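Blr3880 protein (Bradyrhizobium japonicum, PDB 2OOD) probably catalyses the zinc-dependent hydrolytic deamination of guanine to xanthine and ammonia, a step of purine degradation. Local coordinates at residues R206-A211 with V247-C252; G257-F262 with P267-G272; S373-F378 with R432-A437; L416-H421 with L441-M446. All coordinates share one frame; numbering follows the deposited sequence.

Contact 1 (R206-A211 with V247-C252); sequences RFAFGA and VEHPDC. With GUN (guanine), chain C.
F209 and E248 bring the two backbones nearest, 6.6 Å from CA to CA, where the short 3-10 segment after strand 199-205 passes the end of helix 239-248. H249, just beyond that helix, spans the gap with its ring: NE2 points between two carbonyls, A208 O at 3.3 Å and A211 O at 3.1 Å. Both oxygens lie in the imidazole plane, but each bond is weak, bent to 146° and 123°, as expected when one N-H is shared. Beside it, F209 CD1 rests obliquely on E248 CG at 3.8 Å; beyond CG the glutamate chain bends (chi2 -78°) and its carboxylate pairs with R169. On the pocket side, guanine points the C8 edge of its five-membered ring at the face of F207, C8 lying 3.0 Å above the ring plane and over its centre, while G210 N lies against the opposite face. With an alanine in place of F207, guanine would probably lose the flat surface under C8 and be freer to tilt in its site. The F207 loop thus walls the substrate pocket, packed against V245 of helix 239-248, Y255 of helix 255-260 and L96 of helix 95-107, while V258 backs H249.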
loop_
_atom_site.group_PDB
_atom_site.type_symbol
_atom_site.label_atom_id
_atom_site.label_comp_id
_atom_site.label_asym_id
_atom_site.label_seq_id
_atom_site.Cartn_x
_atom_site.Cartn_y
_atom_site.Cartn_z
ATOM N N ARG A 206 -8.347 -25.926 -6.388
ATOM C CA ARG A 206 -8.249 -24.705 -5.603
ATOM C C ARG A 206 -7.193 -24.743 -4.504
ATOM O O ARG A 206 -6.250 -23.948 -4.521
ATOM C CB ARG A 206 -9.606 -24.349 -5.020
ATOM C CG ARG A 206 -9.660 -22.956 -4.464
ATOM C CD ARG A 206 -11.016 -22.378 -4.701
ATOM N NE ARG A 206 -11.112 -21.016 -4.196
ATOM C CZ ARG A 206 -12.115 -20.192 -4.471
ATOM N NH1 ARG A 206 -13.110 -20.590 -5.253
ATOM N NH2 ARG A 206 -12.123 -18.973 -3.961
ATOM N N PHE A 207 -7.350 -25.649 -3.543
ATOM C CA PHE A 207 -6.373 -25.778 -2.470
ATOM C C PHE A 207 -6.651 -27.023 -1.637
ATOM O O PHE A 207 -7.807 -27.385 -1.404
ATOM C CB PHE A 207 -6.347 -24.503 -1.608
ATOM C CG PHE A 207 -7.570 -24.304 -0.765
ATOM C CD1 PHE A 207 -8.847 -24.451 -1.303
ATOM C CD2 PHE A 207 -7.445 -23.938 0.575
ATOM C CE1 PHE A 207 -9.987 -24.244 -0.516
ATOM C CE2 PHE A 207 -8.588 -23.725 1.374
ATOM C CZ PHE A 207 -9.854 -23.879 0.823
ATOM N N ALA A 208 -5.577 -27.684 -1.208
ATOM C CA ALA A 208 -5.665 -28.921 -0.441
ATOM C C ALA A 208 -6.782 -28.920 0.581
ATOM O O ALA A 208 -7.552 -29.877 0.670
ATOM C CB ALA A 208 -4.330 -29.215 0.239
ATOM N N PHE A 209 -6.885 -27.844 1.347
ATOM C CA PHE A 209 -7.923 -27.770 2.366
ATOM C C PHE A 209 -9.327 -28.013 1.825
ATOM O O PHE A 209 -10.196 -28.496 2.548
ATOM C CB PHE A 209 -7.884 -26.412 3.060
ATOM C CG PHE A 209 -8.850 -26.294 4.202
ATOM C CD1 PHE A 209 -8.731 -27.123 5.315
ATOM C CD2 PHE A 209 -9.864 -25.340 4.184
ATOM C CE1 PHE A 209 -9.611 -27.004 6.399
ATOM C CE2 PHE A 209 -10.754 -25.210 5.267
ATOM C CZ PHE A 209 -10.623 -26.043 6.375
ATOM N N GLY A 210 -9.547 -27.667 0.560
ATOM C CA GLY A 210 -10.856 -27.860 -0.037
ATOM C C GLY A 210 -10.848 -28.903 -1.141
ATOM O O GLY A 210 -11.691 -28.862 -2.040
ATOM N N ALA A 211 -9.911 -29.849 -1.068
ATOM C CA ALA A 211 -9.796 -30.893 -2.079
ATOM C C ALA A 211 -9.659 -32.305 -1.511
ATOM O O ALA A 211 -8.617 -32.661 -0.947
ATOM C CB ALA A 211 -8.619 -30.595 -2.983
ATOM N N VAL A 247 -4.937 -32.016 8.686
ATOM C CA VAL A 247 -6.013 -32.752 9.335
ATOM C C VAL A 247 -6.821 -33.430 8.221
ATOM O O VAL A 247 -7.080 -34.636 8.278
ATOM C CB VAL A 247 -6.922 -31.811 10.179
ATOM C CG1 VAL A 247 -8.138 -32.570 10.695
ATOM C CG2 VAL A 247 -6.134 -31.261 11.353
ATOM N N GLU A 248 -7.191 -32.658 7.200
ATOM C CA GLU A 248 -7.953 -33.187 6.059
ATOM C C GLU A 248 -7.118 -34.207 5.266
ATOM O O GLU A 248 -7.655 -34.976 4.452
ATOM C CB GLU A 248 -8.344 -32.051 5.110
ATOM C CG GLU A 248 -9.136 -30.904 5.727
ATOM C CD GLU A 248 -10.598 -31.246 5.932
ATOM O OE1 GLU A 248 -11.188 -31.875 5.015
ATOM O OE2 GLU A 248 -11.156 -30.871 6.996
ATOM N N HIS A 249 -5.802 -34.178 5.482
ATOM C CA HIS A 249 -4.871 -35.086 4.812
ATOM C C HIS A 249 -3.887 -35.603 5.856
ATOM O O HIS A 249 -2.700 -35.215 5.881
ATOM C CB HIS A 249 -4.130 -34.354 3.688
ATOM C CG HIS A 249 -5.022 -33.936 2.562
ATOM N ND1 HIS A 249 -5.573 -34.839 1.677
ATOM C CD2 HIS A 249 -5.503 -32.720 2.209
ATOM C CE1 HIS A 249 -6.355 -34.197 0.827
ATOM N NE2 HIS A 249 -6.331 -32.909 1.129
ATOM N N PRO A 250 -4.373 -36.502 6.727
ATOM C CA PRO A 250 -3.640 -37.139 7.826
ATOM C C PRO A 250 -2.428 -37.951 7.406
ATOM O O PRO A 250 -1.510 -38.167 8.197
ATOM C CB PRO A 250 -4.709 -37.999 8.497
ATOM C CG PRO A 250 -5.555 -38.414 7.346
ATOM C CD PRO A 250 -5.701 -37.123 6.559
ATOM N N ASP A 251 -2.411 -38.378 6.154
ATOM C CA ASP A 251 -1.313 -39.197 5.661
ATOM C C ASP A 251 -0.184 -38.422 4.988
ATOM O O ASP A 251 0.619 -39.021 4.262
ATOM C CB ASP A 251 -1.860 -40.232 4.681
ATOM C CG ASP A 251 -2.648 -39.589 3.548
ATOM O OD1 ASP A 251 -3.623 -38.840 3.846
ATOM O OD2 ASP A 251 -2.284 -39.832 2.368
ATOM N N CYS A 252 -0.121 -37.108 5.217
ATOM C CA CYS A 252 0.926 -36.281 4.609
ATOM C C CYS A 252 1.673 -35.436 5.650
ATOM O O CYS A 252 1.076 -34.923 6.601
ATOM C CB CYS A 252 0.323 -35.389 3.505
ATOM S SG CYS A 252 -0.134 -36.277 1.946
HETATM N N9 GUN C . -7.421 -20.747 -1.686
HETATM C C8 GUN C . -8.148 -21.131 -0.609
HETATM N N7 GUN C . -8.264 -20.151 0.241
HETATM C C5 GUN C . -7.625 -19.061 -0.236
HETATM C C6 GUN C . -7.415 -17.725 0.240
HETATM O O6 GUN C . -7.881 -17.341 1.320
HETATM N N1 GUN C . -6.678 -16.857 -0.563
HETATM C C2 GUN C . -6.158 -17.274 -1.778
HETATM N N2 GUN C . -5.438 -16.388 -2.564
HETATM N N3 GUN C . -6.346 -18.505 -2.223
HETATM C C4 GUN C . -7.058 -19.423 -1.492
#

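Contact 2 (G257-F262 with P267-G272); sequences GVYEKF and PKFSGG
Y259 and F269 carry this contact between helix 255-260 and strand 269-272, and what passes between them is purely aromatic. Y259 CD2 comes to 4.0 Å from F269 CZ, arriving at the rim of the phenylalanine close to its plane. The ring centroids are 5.8 Å apart and the planes are inclined at 55°, an oblique aromatic pair. The two side chains cross at about a right angle; F269 leaves the strand toward the helix, and with CG anti to the backbone N (chi1 170°) it presents CZ to the tyrosine.

Polar bonds surround the pair without crossing it. The hydroxyl of Y259 runs past F269 to H234 O, A208 N and T233 OG1, so the main chain of a zinc ligand is tied to this tyrosine. Strand hydrogen bonds hold the other partner, with F269 and G271 bonded to A291 and S270 to V231 and T233, as fits a parallel strand in the barrel of an amidohydrolase.

Charges stay at the outside of the helix, where E260 pairs with R284 and K288. The contact therefore separates its chemistry along one side chain: the tyrosine ring fills an apolar layer between helix and barrel, while its buried OH is satisfied by the main chain of H234 and A208 and by the threonine hydroxyl.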
loop_
_atom_site.group_PDB
_atom_site.type_symbol
_atom_site.label_atom_id
_atom_site.label_comp_id
_atom_site.label_asym_id
_atom_site.label_seq_id
_atom_site.Cartn_x
_atom_site.Cartn_y
_atom_site.Cartn_z
ATOM N N GLY A 257 3.676 -31.730 0.565
ATOM C CA GLY A 257 3.610 -33.179 0.482
ATOM C C GLY A 257 2.292 -33.688 -0.063
ATOM O O GLY A 257 2.247 -34.727 -0.728
ATOM N N VAL A 258 1.214 -32.963 0.220
ATOM C CA VAL A 258 -0.103 -33.352 -0.257
ATOM C C VAL A 258 -0.139 -33.372 -1.781
ATOM O O VAL A 258 -0.667 -34.307 -2.381
ATOM C CB VAL A 258 -1.183 -32.382 0.241
ATOM C CG1 VAL A 258 -2.552 -32.820 -0.274
ATOM C CG2 VAL A 258 -1.165 -32.325 1.759
ATOM N N TYR A 259 0.426 -32.340 -2.407
ATOM C CA TYR A 259 0.446 -32.247 -3.863
ATOM C C TYR A 259 1.433 -33.203 -4.515
ATOM O O TYR A 259 1.222 -33.611 -5.653
ATOM C CB TYR A 259 0.764 -30.819 -4.316
ATOM C CG TYR A 259 -0.257 -29.806 -3.867
ATOM C CD1 TYR A 259 -1.601 -29.969 -4.163
ATOM C CD2 TYR A 259 0.116 -28.700 -3.123
ATOM C CE1 TYR A 259 -2.548 -29.057 -3.720
ATOM C CE2 TYR A 259 -0.820 -27.782 -2.678
ATOM C CZ TYR A 259 -2.150 -27.968 -2.976
ATOM O OH TYR A 259 -3.087 -27.068 -2.510
ATOM N N GLU A 260 2.516 -33.541 -3.817
ATOM C CA GLU A 260 3.502 -34.465 -4.372
ATOM C C GLU A 260 2.927 -35.880 -4.392
ATOM O O GLU A 260 3.249 -36.686 -5.266
ATOM C CB GLU A 260 4.783 -34.450 -3.541
ATOM C CG GLU A 260 5.596 -33.185 -3.657
ATOM C CD GLU A 260 6.665 -33.093 -2.585
ATOM O OE1 GLU A 260 6.304 -33.110 -1.383
ATOM O OE2 GLU A 260 7.861 -33.001 -2.941
ATOM N N LYS A 261 2.074 -36.174 -3.420
ATOM C CA LYS A 261 1.445 -37.483 -3.328
ATOM C C LYS A 261 0.707 -37.777 -4.623
ATOM O O LYS A 261 0.453 -38.932 -4.952
ATOM C CB LYS A 261 0.460 -37.519 -2.147
ATOM C CG LYS A 261 -0.405 -38.782 -2.066
ATOM C CD LYS A 261 -1.472 -38.681 -0.968
ATOM C CE LYS A 261 -2.368 -39.921 -0.942
ATOM N NZ LYS A 261 -3.604 -39.785 -0.092
ATOM N N PHE A 262 0.375 -36.729 -5.371
ATOM C CA PHE A 262 -0.353 -36.901 -6.618
ATOM C C PHE A 262 0.391 -36.415 -7.859
ATOM O O PHE A 262 -0.230 -36.114 -8.876
ATOM C CB PHE A 262 -1.699 -36.195 -6.515
ATOM C CG PHE A 262 -2.579 -36.733 -5.423
ATOM C CD1 PHE A 262 -3.413 -37.825 -5.655
ATOM C CD2 PHE A 262 -2.581 -36.147 -4.158
ATOM C CE1 PHE A 262 -4.242 -38.327 -4.638
ATOM C CE2 PHE A 262 -3.404 -36.642 -3.136
ATOM C CZ PHE A 262 -4.236 -37.732 -3.379
ATOM N N PRO A 267 7.498 -28.958 -13.135
ATOM C CA PRO A 267 7.387 -27.807 -14.043
ATOM C C PRO A 267 5.944 -27.398 -14.306
ATOM O O PRO A 267 5.059 -28.247 -14.399
ATOM C CB PRO A 267 8.081 -28.298 -15.306
ATOM C CG PRO A 267 9.153 -29.177 -14.759
ATOM C CD PRO A 267 8.407 -29.972 -13.696
ATOM N N LYS A 268 5.716 -26.092 -14.416
ATOM C CA LYS A 268 4.390 -25.552 -14.688
ATOM C C LYS A 268 3.429 -25.625 -13.506
ATOM O O LYS A 268 2.218 -25.462 -13.670
ATOM C CB LYS A 268 3.774 -26.244 -15.909
ATOM C CG LYS A 268 4.483 -25.921 -17.220
ATOM C CD LYS A 268 3.806 -26.596 -18.403
ATOM C CE LYS A 268 4.530 -26.283 -19.703
ATOM N NZ LYS A 268 3.820 -26.842 -20.885
ATOM N N PHE A 269 3.969 -25.880 -12.319
ATOM C CA PHE A 269 3.158 -25.921 -11.106
ATOM C C PHE A 269 3.344 -24.585 -10.399
ATOM O O PHE A 269 4.469 -24.103 -10.266
ATOM C CB PHE A 269 3.625 -27.026 -10.162
ATOM C CG PHE A 269 2.993 -26.965 -8.788
ATOM C CD1 PHE A 269 1.853 -27.707 -8.495
ATOM C CD2 PHE A 269 3.554 -26.185 -7.777
ATOM C CE1 PHE A 269 1.286 -27.677 -7.213
ATOM C CE2 PHE A 269 2.988 -26.154 -6.497
ATOM C CZ PHE A 269 1.857 -26.902 -6.222
ATOM N N SER A 270 2.253 -23.984 -9.943
ATOM C CA SER A 270 2.354 -22.720 -9.234
ATOM C C SER A 270 1.614 -22.829 -7.913
ATOM O O SER A 270 0.424 -23.140 -7.892
ATOM C CB SER A 270 1.766 -21.581 -10.071
ATOM O OG SER A 270 2.577 -21.295 -11.195
ATOM N N GLY A 271 2.329 -22.600 -6.815
ATOM C CA GLY A 271 1.713 -22.654 -5.502
ATOM C C GLY A 271 1.632 -21.247 -4.947
ATOM O O GLY A 271 2.653 -20.659 -4.621
ATOM N N GLY A 272 0.429 -20.702 -4.834
ATOM C CA GLY A 272 0.292 -19.347 -4.337
ATOM C C GLY A 272 0.577 -19.132 -2.865
ATOM O O GLY A 272 0.235 -19.974 -2.041
#

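Contact 3 (S373-F378 with R432-A437); sequences SPYRGF and RTVDEA
Y375 and D435 both start with CG anti to their carbonyl carbons (chi1 -69° and -52°), and these torsions send the phenol of one helix and the carboxylate of the other toward each other. Y375 OH ends 3.6 Å from D435 OD1, with the ring and carboxylate planes 73° apart. A water spans the pair: it lies in the plane of the phenol ring, 3.1 Å from Y375 OH, and donates to D435 OD1 at 3.0 Å. The apolar share comes from V434, whose CG2 stands at the edge of the tyrosine ring, 4.2 Å from CE1 of Y375. Around this, Q27 touches both Y375 and D435, and A30 of strand 30-33 packs on Y375 and V434.

Each helix is fixed at its start. S373 OG accepts from R376 N at 3.1 Å and has E26 as a second partner; T433 OG1 accepts from E436 N at 3.2 Å. On the second helix, R432 grips the E436 carboxylate side-on through NE and NH2, while its own backbone N also bonds to OE1, so that one oxygen takes two donors. That salt bridge braces the turn before the helix on the side away from Y375. Two serine- or threonine-capped helix N-termini, joined through a water-bridged tyrosine and aspartate, make a helix-helix junction lying against strands 11-15 and 30-33, far from the zinc.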
loop_
_atom_site.group_PDB
_atom_site.type_symbol
_atom_site.label_atom_id
_atom_site.label_comp_id
_atom_site.label_asym_id
_atom_site.label_seq_id
_atom_site.Cartn_x
_atom_site.Cartn_y
_atom_site.Cartn_z
ATOM N N SER A 373 14.994 -4.071 -5.228
ATOM C CA SER A 373 15.466 -2.948 -6.031
ATOM C C SER A 373 14.566 -2.794 -7.248
ATOM O O SER A 373 13.757 -3.679 -7.543
ATOM C CB SER A 373 16.903 -3.197 -6.495
ATOM O OG SER A 373 16.986 -4.352 -7.313
ATOM N N PRO A 374 14.676 -1.660 -7.962
ATOM C CA PRO A 374 13.828 -1.500 -9.141
ATOM C C PRO A 374 14.196 -2.570 -10.162
ATOM O O PRO A 374 13.374 -2.955 -10.987
ATOM C CB PRO A 374 14.144 -0.081 -9.605
ATOM C CG PRO A 374 15.526 0.135 -9.128
ATOM C CD PRO A 374 15.487 -0.455 -7.744
ATOM N N TYR A 375 15.428 -3.066 -10.084
ATOM C CA TYR A 375 15.893 -4.114 -10.987
ATOM C C TYR A 375 15.224 -5.440 -10.670
ATOM O O TYR A 375 14.716 -6.115 -11.562
ATOM C CB TYR A 375 17.404 -4.282 -10.875
ATOM C CG TYR A 375 18.186 -3.114 -11.416
ATOM C CD1 TYR A 375 18.424 -2.977 -12.775
ATOM C CD2 TYR A 375 18.691 -2.147 -10.566
ATOM C CE1 TYR A 375 19.152 -1.903 -13.272
ATOM C CE2 TYR A 375 19.416 -1.071 -11.049
ATOM C CZ TYR A 375 19.648 -0.953 -12.401
ATOM O OH TYR A 375 20.388 0.118 -12.863
ATOM N N ARG A 376 15.236 -5.808 -9.393
ATOM C CA ARG A 376 14.636 -7.055 -8.935
ATOM C C ARG A 376 13.114 -7.043 -9.046
ATOM O O ARG A 376 12.497 -8.030 -9.449
ATOM C CB ARG A 376 15.036 -7.319 -7.480
ATOM C CG ARG A 376 16.502 -7.655 -7.269
ATOM C CD ARG A 376 16.856 -7.677 -5.793
ATOM N NE ARG A 376 18.201 -8.198 -5.562
ATOM C CZ ARG A 376 18.793 -8.242 -4.371
ATOM N NH1 ARG A 376 18.157 -7.793 -3.303
ATOM N NH2 ARG A 376 20.014 -8.743 -4.245
ATOM N N GLY A 377 12.513 -5.916 -8.680
ATOM C CA GLY A 377 11.068 -5.800 -8.731
ATOM C C GLY A 377 10.490 -5.878 -10.127
ATOM O O GLY A 377 9.517 -6.588 -10.365
ATOM N N PHE A 378 11.085 -5.143 -11.057
ATOM C CA PHE A 378 10.606 -5.141 -12.427
ATOM C C PHE A 378 10.982 -6.361 -13.241
ATOM O O PHE A 378 10.358 -6.640 -14.262
ATOM C CB PHE A 378 11.040 -3.860 -13.117
ATOM C CG PHE A 378 10.088 -2.745 -12.887
ATOM C CD1 PHE A 378 8.840 -2.757 -13.507
ATOM C CD2 PHE A 378 10.379 -1.728 -11.984
ATOM C CE1 PHE A 378 7.900 -1.778 -13.232
ATOM C CE2 PHE A 378 9.438 -0.740 -11.703
ATOM C CZ PHE A 378 8.197 -0.772 -12.328
ATOM N N ARG A 432 18.565 9.235 -19.024
ATOM C CA ARG A 432 19.651 9.142 -20.000
ATOM C C ARG A 432 20.534 7.902 -19.888
ATOM O O ARG A 432 21.310 7.609 -20.801
ATOM C CB ARG A 432 20.512 10.404 -19.902
ATOM C CG ARG A 432 19.684 11.675 -20.042
ATOM C CD ARG A 432 20.361 12.877 -19.430
ATOM N NE ARG A 432 20.664 12.665 -18.020
ATOM C CZ ARG A 432 21.181 13.596 -17.223
ATOM N NH1 ARG A 432 21.447 14.806 -17.703
ATOM N NH2 ARG A 432 21.445 13.318 -15.953
ATOM N N THR A 433 20.413 7.177 -18.777
ATOM C CA THR A 433 21.206 5.966 -18.554
ATOM C C THR A 433 20.371 4.899 -17.858
ATOM O O THR A 433 19.358 5.212 -17.232
ATOM C CB THR A 433 22.412 6.251 -17.662
ATOM O OG1 THR A 433 21.951 6.650 -16.369
ATOM C CG2 THR A 433 23.253 7.368 -18.238
ATOM N N VAL A 434 20.801 3.643 -17.952
ATOM C CA VAL A 434 20.075 2.554 -17.315
ATOM C C VAL A 434 19.855 2.812 -15.820
ATOM O O VAL A 434 18.829 2.421 -15.267
ATOM C CB VAL A 434 20.808 1.215 -17.481
ATOM C CG1 VAL A 434 22.158 1.278 -16.811
ATOM C CG2 VAL A 434 19.972 0.102 -16.895
ATOM N N ASP A 435 20.811 3.472 -15.171
ATOM C CA ASP A 435 20.694 3.775 -13.746
ATOM C C ASP A 435 19.603 4.815 -13.502
ATOM O O ASP A 435 18.834 4.702 -12.542
ATOM C CB ASP A 435 22.018 4.312 -13.191
ATOM C CG ASP A 435 23.202 3.412 -13.519
ATOM O OD1 ASP A 435 23.286 2.283 -12.955
ATOM O OD2 ASP A 435 24.047 3.838 -14.357
ATOM N N GLU A 436 19.539 5.838 -14.348
ATOM C CA GLU A 436 18.521 6.857 -14.161
ATOM C C GLU A 436 17.158 6.240 -14.429
ATOM O O GLU A 436 16.182 6.580 -13.771
ATOM C CB GLU A 436 18.748 8.052 -15.094
ATOM C CG GLU A 436 20.078 8.761 -14.893
ATOM C CD GLU A 436 20.150 10.102 -15.608
ATOM O OE1 GLU A 436 19.837 10.158 -16.822
ATOM O OE2 GLU A 436 20.526 11.104 -14.959
ATOM N N ALA A 437 17.097 5.320 -15.385
ATOM C CA ALA A 437 15.841 4.667 -15.717
ATOM C C ALA A 437 15.382 3.835 -14.524
ATOM O O ALA A 437 14.238 3.936 -14.084
ATOM C CB ALA A 437 16.014 3.784 -16.950
HETATM O O HOH W 1 21.024 2.419 -10.927
#

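Contact 4 (L416-H421 with L441-M446); sequences LAQPWH and LFAVMM
A443 is the point where Q418 and H421 close in on helix 434-447, and the backbones come to 7.6 Å between the CA atoms of Q418 and A443. Here the packing is tight. The edge of the H421 imidazole meets A443 CB nearly in the ring plane, its CG anti to the backbone N (chi1 169°). Q418 takes a bent path, folding at chi2 (-68°), so that its amide lies alongside the same alanine: NE2 is 3.2 Å from A443 O, OE1 is 3.9 Å from A443 CB, and NE2 passes V444 CA at 4.0 Å. NE2 also makes a weak hydrogen bond to G413 O. With an alanine in place of Q418, the A443 carbonyl would probably face a gap and G413 O would lose a donor. This is helix-helix packing over a small residue, the alanine methyl probably allowing the close approach of helix 418-422. On the looser side of the first segment, P419 and L416 are exposed, and L416 packs on A129 of the second subunit. W420, by contrast, is buried in the subunit interface: its ring meets R86 and R122 of the second subunit in cation-pi contacts, and its O accepts from R86 NE of that subunit.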
loop_
_atom_site.group_PDB
_atom_site.type_symbol
_atom_site.label_atom_id
_atom_site.label_comp_id
_atom_site.label_asym_id
_atom_site.label_seq_id
_atom_site.Cartn_x
_atom_site.Cartn_y
_atom_site.Cartn_z
ATOM N N LEU A 416 0.449 13.810 -6.267
ATOM C CA LEU A 416 1.000 15.125 -6.573
ATOM C C LEU A 416 2.513 15.260 -6.420
ATOM O O LEU A 416 3.155 15.966 -7.196
ATOM C CB LEU A 416 0.333 16.181 -5.688
ATOM C CG LEU A 416 -0.332 17.394 -6.339
ATOM C CD1 LEU A 416 -0.417 18.520 -5.323
ATOM C CD2 LEU A 416 0.471 17.838 -7.544
ATOM N N ALA A 417 3.078 14.593 -5.417
ATOM C CA ALA A 417 4.510 14.671 -5.132
ATOM C C ALA A 417 5.460 14.033 -6.136
ATOM O O ALA A 417 6.649 14.344 -6.140
ATOM C CB ALA A 417 4.782 14.093 -3.750
ATOM N N GLN A 418 4.947 13.144 -6.980
ATOM C CA GLN A 418 5.776 12.445 -7.961
ATOM C C GLN A 418 6.749 13.210 -8.835
ATOM O O GLN A 418 7.954 12.960 -8.799
ATOM C CB GLN A 418 4.915 11.607 -8.903
ATOM C CG GLN A 418 4.919 10.128 -8.634
ATOM C CD GLN A 418 6.252 9.456 -8.907
ATOM O OE1 GLN A 418 7.308 9.911 -8.460
ATOM N NE2 GLN A 418 6.202 8.347 -9.630
ATOM N N PRO A 419 6.240 14.145 -9.653
ATOM C CA PRO A 419 7.110 14.904 -10.538
ATOM C C PRO A 419 8.206 15.772 -9.955
ATOM O O PRO A 419 9.182 16.000 -10.644
ATOM C CB PRO A 419 6.115 15.687 -11.397
ATOM C CG PRO A 419 4.979 16.002 -10.426
ATOM C CD PRO A 419 4.874 14.712 -9.647
ATOM N N TRP A 420 8.068 16.269 -8.726
ATOM C CA TRP A 420 9.141 17.082 -8.144
ATOM C C TRP A 420 10.169 16.132 -7.589
ATOM O O TRP A 420 11.344 16.467 -7.451
ATOM C CB TRP A 420 8.635 18.012 -7.043
ATOM C CG TRP A 420 9.659 19.045 -6.704
ATOM C CD1 TRP A 420 10.431 19.737 -7.586
ATOM C CD2 TRP A 420 10.030 19.508 -5.400
ATOM N NE1 TRP A 420 11.263 20.599 -6.919
ATOM C CE2 TRP A 420 11.038 20.480 -5.575
ATOM C CE3 TRP A 420 9.611 19.200 -4.102
ATOM C CZ2 TRP A 420 11.630 21.146 -4.500
ATOM C CZ3 TRP A 420 10.204 19.868 -3.031
ATOM C CH2 TRP A 420 11.201 20.827 -3.240
ATOM N N HIS A 421 9.701 14.931 -7.269
ATOM C CA HIS A 421 10.551 13.874 -6.744
ATOM C C HIS A 421 11.384 13.272 -7.874
ATOM O O HIS A 421 12.595 13.059 -7.746
ATOM C CB HIS A 421 9.689 12.788 -6.095
ATOM C CG HIS A 421 10.449 11.544 -5.758
ATOM N ND1 HIS A 421 10.195 10.329 -6.361
ATOM C CD2 HIS A 421 11.486 11.334 -4.914
ATOM C CE1 HIS A 421 11.046 9.426 -5.906
ATOM N NE2 HIS A 421 11.839 10.011 -5.027
ATOM N N LEU A 441 12.005 4.121 -12.113
ATOM C CA LEU A 441 11.114 2.977 -12.023
ATOM C C LEU A 441 10.853 2.664 -10.552
ATOM O O LEU A 441 9.777 2.191 -10.193
ATOM C CB LEU A 441 11.718 1.761 -12.730
ATOM C CG LEU A 441 11.709 1.775 -14.260
ATOM C CD1 LEU A 441 12.446 0.564 -14.782
ATOM C CD2 LEU A 441 10.281 1.785 -14.775
ATOM N N PHE A 442 11.832 2.928 -9.696
ATOM C CA PHE A 442 11.626 2.685 -8.282
ATOM C C PHE A 442 10.627 3.715 -7.767
ATOM O O PHE A 442 9.875 3.449 -6.835
ATOM C CB PHE A 442 12.927 2.810 -7.489
ATOM C CG PHE A 442 12.808 2.322 -6.069
ATOM C CD1 PHE A 442 12.697 0.956 -5.792
ATOM C CD2 PHE A 442 12.740 3.219 -5.008
ATOM C CE1 PHE A 442 12.517 0.499 -4.479
ATOM C CE2 PHE A 442 12.559 2.762 -3.694
ATOM C CZ PHE A 442 12.448 1.406 -3.439
ATOM N N ALA A 443 10.630 4.900 -8.366
ATOM C CA ALA A 443 9.699 5.938 -7.958
ATOM C C ALA A 443 8.304 5.575 -8.466
ATOM O O ALA A 443 7.304 5.943 -7.858
ATOM C CB ALA A 443 10.132 7.276 -8.514
ATOM N N VAL A 444 8.233 4.862 -9.588
ATOM C CA VAL A 444 6.947 4.442 -10.126
ATOM C C VAL A 444 6.327 3.478 -9.121
ATOM O O VAL A 444 5.161 3.612 -8.756
ATOM C CB VAL A 444 7.106 3.721 -11.472
ATOM C CG1 VAL A 444 5.859 2.934 -11.790
ATOM C CG2 VAL A 444 7.366 4.731 -12.565
HETATM N N MSE A 445 7.134 2.516 -8.676
HETATM C CA MSE A 445 6.735 1.501 -7.699
HETATM C C MSE A 445 6.259 2.063 -6.363
HETATM O O MSE A 445 5.153 1.771 -5.909
HETATM C CB MSE A 445 7.910 0.580 -7.363
HETATM C CG MSE A 445 8.289 -0.481 -8.360
HETATM SE SE MSE A 445 9.939 -1.342 -7.712
HETATM C CE MSE A 445 10.104 -2.767 -9.034
HETATM N N MSE A 446 7.123 2.855 -5.731
HETATM C CA MSE A 446 6.858 3.401 -4.405
HETATM C C MSE A 446 6.125 4.732 -4.271
HETATM O O MSE A 446 5.384 4.922 -3.310
HETATM C CB MSE A 446 8.174 3.495 -3.628
HETATM C CG MSE A 446 9.071 2.275 -3.741
HETATM SE SE MSE A 446 8.208 0.587 -3.255
HETATM C CE MSE A 446 7.689 1.021 -1.418
#

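Contacts 1 and 2 lie near the guanine site, contacts 3 and 4 on the opposite side of the chain's centre, some 34 to 44 Å away between centres. The first two touch through the D251-K261 salt bridge, helices 239-248 and 255-260 following each other in the chain. Contacts 3 and 4 share helix 434-447, where F378 packs on L441 and on the selenomethionine M445. Contact 2 is buried and aromatic; contact 1 is buried but mixes weak imidazole bonds with ligand packing. Contact 3 is partly exposed and uses water and charge, whereas contact 4 is buried, rests an amide and an imidazole on an alanine, and borders directly on the second subunit.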